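Local coordinates for helicase-like protein (Bacteroides thetaiotaomicron, PDB 2FG1), which is a macrodomain protein of unproven function that probably removes ADP-ribose from ADP-ribosylated thymidine in DNA, at residues 114-125 against 146-157. Numbering follows the deposited sequence. Where two conformers were deposited one is given.
Sequences TIAHKASVHMPR and LITKEIAVTVYD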
# COMPACT_ATOMS: atom_id res chain seq x y z
N THR A 114 -6.77 3.27 -9.91
CA THR A 114 -8.01 3.44 -9.20
C THR A 114 -9.01 4.24 -10.06
O THR A 114 -10.18 3.86 -10.16
CB THR A 114 -7.72 4.06 -7.82
OG1 THR A 114 -6.94 3.13 -7.05
CG2 THR A 114 -8.97 4.40 -7.08
N ILE A 115 -8.53 5.30 -10.71
CA ILE A 115 -9.37 6.11 -11.61
C ILE A 115 -9.90 5.22 -12.75
O ILE A 115 -11.11 5.20 -13.02
CB ILE A 115 -8.62 7.32 -12.17
CG1 ILE A 115 -8.42 8.37 -11.06
CG2 ILE A 115 -9.43 7.95 -13.32
CD1 ILE A 115 -7.36 9.43 -11.39
N ALA A 116 -9.02 4.44 -13.35
CA ALA A 116 -9.40 3.58 -14.49
C ALA A 116 -10.45 2.54 -14.10
O ALA A 116 -11.35 2.23 -14.88
CB ALA A 116 -8.18 2.91 -15.06
N HIS A 117 -10.33 2.03 -12.87
CA HIS A 117 -11.23 0.97 -12.41
C HIS A 117 -12.39 1.48 -11.56
O HIS A 117 -13.19 0.68 -11.04
CB HIS A 117 -10.43 -0.13 -11.71
CG HIS A 117 -9.55 -0.90 -12.63
ND1 HIS A 117 -8.23 -0.55 -12.87
CD2 HIS A 117 -9.80 -1.98 -13.41
CE1 HIS A 117 -7.71 -1.39 -13.74
NE2 HIS A 117 -8.64 -2.27 -14.08
N LYS A 118 -12.52 2.81 -11.45
CA LYS A 118 -13.58 3.45 -10.65
C LYS A 118 -13.58 2.90 -9.22
O LYS A 118 -14.64 2.63 -8.64
CB LYS A 118 -14.95 3.28 -11.32
CG LYS A 118 -15.01 3.82 -12.74
CD LYS A 118 -16.40 3.64 -13.36
CE LYS A 118 -16.43 4.15 -14.80
NZ LYS A 118 -15.96 5.56 -14.89
N ALA A 119 -12.37 2.77 -8.67
CA ALA A 119 -12.18 2.07 -7.41
C ALA A 119 -11.97 3.00 -6.24
O ALA A 119 -11.71 4.19 -6.41
CB ALA A 119 -11.02 1.11 -7.54
N SER A 120 -12.09 2.43 -5.05
CA SER A 120 -11.71 3.11 -3.80
C SER A 120 -10.49 2.42 -3.20
O SER A 120 -10.16 1.29 -3.57
CB SER A 120 -12.86 3.06 -2.81
OG SER A 120 -13.25 1.72 -2.55
N VAL A 121 -9.82 3.12 -2.29
CA VAL A 121 -8.59 2.64 -1.66
C VAL A 121 -8.81 2.32 -0.19
O VAL A 121 -9.53 3.04 0.52
CB VAL A 121 -7.46 3.67 -1.86
CG1 VAL A 121 -6.23 3.37 -0.99
CG2 VAL A 121 -7.05 3.70 -3.32
N HIS A 122 -8.20 1.23 0.25
CA HIS A 122 -8.35 0.69 1.59
C HIS A 122 -6.97 0.33 2.10
O HIS A 122 -6.21 -0.35 1.40
CB HIS A 122 -9.28 -0.52 1.53
CG HIS A 122 -10.63 -0.16 1.02
ND1 HIS A 122 -11.68 0.14 1.85
CD2 HIS A 122 -11.06 0.07 -0.24
CE1 HIS A 122 -12.72 0.50 1.13
NE2 HIS A 122 -12.37 0.47 -0.15
N MSE A 123 -6.62 0.78 3.30
CA MSE A 123 -5.25 0.60 3.75
C MSE A 123 -5.12 0.52 5.24
O MSE A 123 -5.92 1.10 5.97
CB MSE A 123 -4.37 1.74 3.23
CG MSE A 123 -4.75 3.12 3.76
SE MSE A 123 -3.47 4.48 3.38
CE MSE A 123 -3.80 4.76 1.52
N PRO A 124 -4.07 -0.16 5.72
CA PRO A 124 -3.68 0.01 7.12
C PRO A 124 -2.99 1.37 7.29
O PRO A 124 -2.94 2.16 6.32
CB PRO A 124 -2.71 -1.15 7.35
CG PRO A 124 -2.03 -1.30 6.00
CD PRO A 124 -3.13 -1.05 4.99
N ARG A 125 -2.48 1.66 8.49
CA ARG A 125 -1.69 2.89 8.70
C ARG A 125 -0.31 2.68 8.09
O ARG A 125 0.67 2.38 8.78
CB ARG A 125 -1.56 3.25 10.18
CG ARG A 125 -2.88 3.46 10.90
CD ARG A 125 -2.67 4.07 12.29
NE ARG A 125 -2.46 5.51 12.22
CZ ARG A 125 -3.43 6.42 12.22
NH1 ARG A 125 -3.13 7.70 12.16
NH2 ARG A 125 -4.71 6.06 12.27
N LEU A 146 -4.48 11.00 -3.70
CA LEU A 146 -5.74 10.25 -3.85
C LEU A 146 -6.98 11.08 -3.57
O LEU A 146 -7.84 11.25 -4.44
CB LEU A 146 -5.74 8.97 -2.99
CG LEU A 146 -4.63 7.96 -3.31
CD1 LEU A 146 -4.62 6.83 -2.29
CD2 LEU A 146 -4.75 7.40 -4.74
N ILE A 147 -7.07 11.62 -2.36
CA ILE A 147 -8.28 12.32 -1.92
C ILE A 147 -8.67 13.47 -2.84
O ILE A 147 -9.85 13.66 -3.15
CB ILE A 147 -8.12 12.81 -0.46
CG1 ILE A 147 -8.09 11.63 0.51
CG2 ILE A 147 -9.20 13.83 -0.08
CD1 ILE A 147 -9.40 10.84 0.59
N THR A 148 -7.69 14.24 -3.28
CA THR A 148 -7.96 15.43 -4.10
C THR A 148 -8.50 15.10 -5.50
O THR A 148 -8.99 16.01 -6.20
CB THR A 148 -6.71 16.31 -4.25
OG1 THR A 148 -5.69 15.56 -4.92
CG2 THR A 148 -6.22 16.79 -2.89
N LYS A 149 -8.40 13.83 -5.89
CA LYS A 149 -8.93 13.37 -7.18
C LYS A 149 -10.24 12.63 -7.01
O LYS A 149 -10.70 11.94 -7.91
CB LYS A 149 -7.91 12.48 -7.88
CG LYS A 149 -6.67 13.21 -8.30
CD LYS A 149 -5.48 12.31 -8.20
CE LYS A 149 -4.31 13.12 -7.71
NZ LYS A 149 -3.05 12.36 -7.81
N GLU A 150 -10.84 12.80 -5.83
CA GLU A 150 -12.12 12.19 -5.50
C GLU A 150 -12.05 10.66 -5.47
O GLU A 150 -13.04 9.97 -5.71
CB GLU A 150 -13.24 12.74 -6.39
CG GLU A 150 -13.44 14.24 -6.14
CD GLU A 150 -14.44 14.92 -7.06
OE1 GLU A 150 -14.97 14.27 -7.98
OE2 GLU A 150 -14.69 16.12 -6.84
N ILE A 151 -10.87 10.15 -5.12
CA ILE A 151 -10.73 8.73 -4.83
C ILE A 151 -10.91 8.55 -3.32
O ILE A 151 -10.16 9.13 -2.52
CB ILE A 151 -9.35 8.19 -5.25
CG1 ILE A 151 -9.11 8.42 -6.75
CG2 ILE A 151 -9.24 6.69 -4.92
CD1 ILE A 151 -7.66 8.36 -7.14
N ALA A 152 -11.92 7.78 -2.94
CA ALA A 152 -12.19 7.52 -1.53
C ALA A 152 -11.03 6.72 -0.93
O ALA A 152 -10.49 5.82 -1.57
CB ALA A 152 -13.51 6.78 -1.36
N VAL A 153 -10.65 7.06 0.30
CA VAL A 153 -9.60 6.35 1.04
C VAL A 153 -10.10 6.03 2.43
O VAL A 153 -10.56 6.93 3.13
CB VAL A 153 -8.31 7.19 1.16
CG1 VAL A 153 -7.25 6.45 1.97
CG2 VAL A 153 -7.76 7.56 -0.21
N THR A 154 -10.00 4.76 2.81
CA THR A 154 -10.32 4.30 4.16
C THR A 154 -9.08 3.72 4.80
O THR A 154 -8.41 2.87 4.21
CB THR A 154 -11.45 3.25 4.14
OG1 THR A 154 -12.59 3.80 3.45
CG2 THR A 154 -11.90 2.87 5.55
N VAL A 155 -8.76 4.23 6.00
CA VAL A 155 -7.63 3.76 6.80
C VAL A 155 -8.21 2.96 7.96
O VAL A 155 -9.13 3.44 8.65
CB VAL A 155 -6.75 4.93 7.32
CG1 VAL A 155 -5.65 4.43 8.24
CG2 VAL A 155 -6.13 5.70 6.14
N TYR A 156 -7.66 1.76 8.16
CA TYR A 156 -8.18 0.80 9.13
C TYR A 156 -7.25 0.73 10.32
O TYR A 156 -6.08 0.37 10.18
CB TYR A 156 -8.30 -0.59 8.47
CG TYR A 156 -9.33 -0.62 7.36
CD1 TYR A 156 -10.58 -1.20 7.58
CD2 TYR A 156 -9.07 -0.05 6.12
CE1 TYR A 156 -11.54 -1.21 6.58
CE2 TYR A 156 -10.03 -0.05 5.11
CZ TYR A 156 -11.26 -0.64 5.35
OH TYR A 156 -12.22 -0.64 4.38
N ASP A 157 -7.77 1.09 11.50
CA ASP A 157 -7.02 1.09 12.75
C ASP A 157 -7.20 -0.27 13.42
O ASP A 157 -8.34 -0.71 13.64
CB ASP A 157 -7.53 2.18 13.71
CG ASP A 157 -7.21 3.61 13.25
OD1 ASP A 157 -6.44 3.81 12.29
OD2 ASP A 157 -7.77 4.53 13.88
O HOH W 1 -13.38 6.22 -4.98
O HOH W 2 -12.28 3.86 0.68
O HOH W 3 -3.44 0.12 10.72
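Val121 and Met123 pair in parallel with Val153 and Val155, the axes of strands 120-123 and 153-157 lying 4.8 Å apart at 13°, and four backbone hydrogen bonds join them: Val121 N to Ala152 O, Thr154 N to Val121 O, Met123 N to Thr154 O and Tyr156 N to Met123 O. Water continues the pairing past both ends, linking Ala119 O to Ala152 N and Arg125 N to Tyr156 O. On the face bearing His122 and Thr154, His122 ND1 and Tyr156 OH share a hydrogen bond of 2.7 Å; the rings approach rim to rim, planes at 42°. His122 NE2 donates to Ser120 OG at 2.8 Å, so the ring is held at two nitrogens; Ile17 N also bonds Tyr156 OH. The other face is apolar: Met123 bends at chi3 (74°), bringing CE within 3.9 Å of Val153 CG1, while Val121 CG1 reaches Leu146 CD1 at 4.0 Å. Ile151 CD1 comes to 4.0 Å from Ile115 CG1, and its CG2 packs on Val121 CG2. Past Pro124, Arg125 NH2 forms a salt bridge with Asp157 OD1 (2.8 Å), the oxygen lying in the guanidinium plane on its edge. Helix 135-147 makes the beta-alpha-beta crossover between these two adjacent inner strands of the macrodomain sheet; strand 22-29 flanks 120-123, strand 7-10 flanks 153-157, and helix 100-117 packs on Val121 and Leu146.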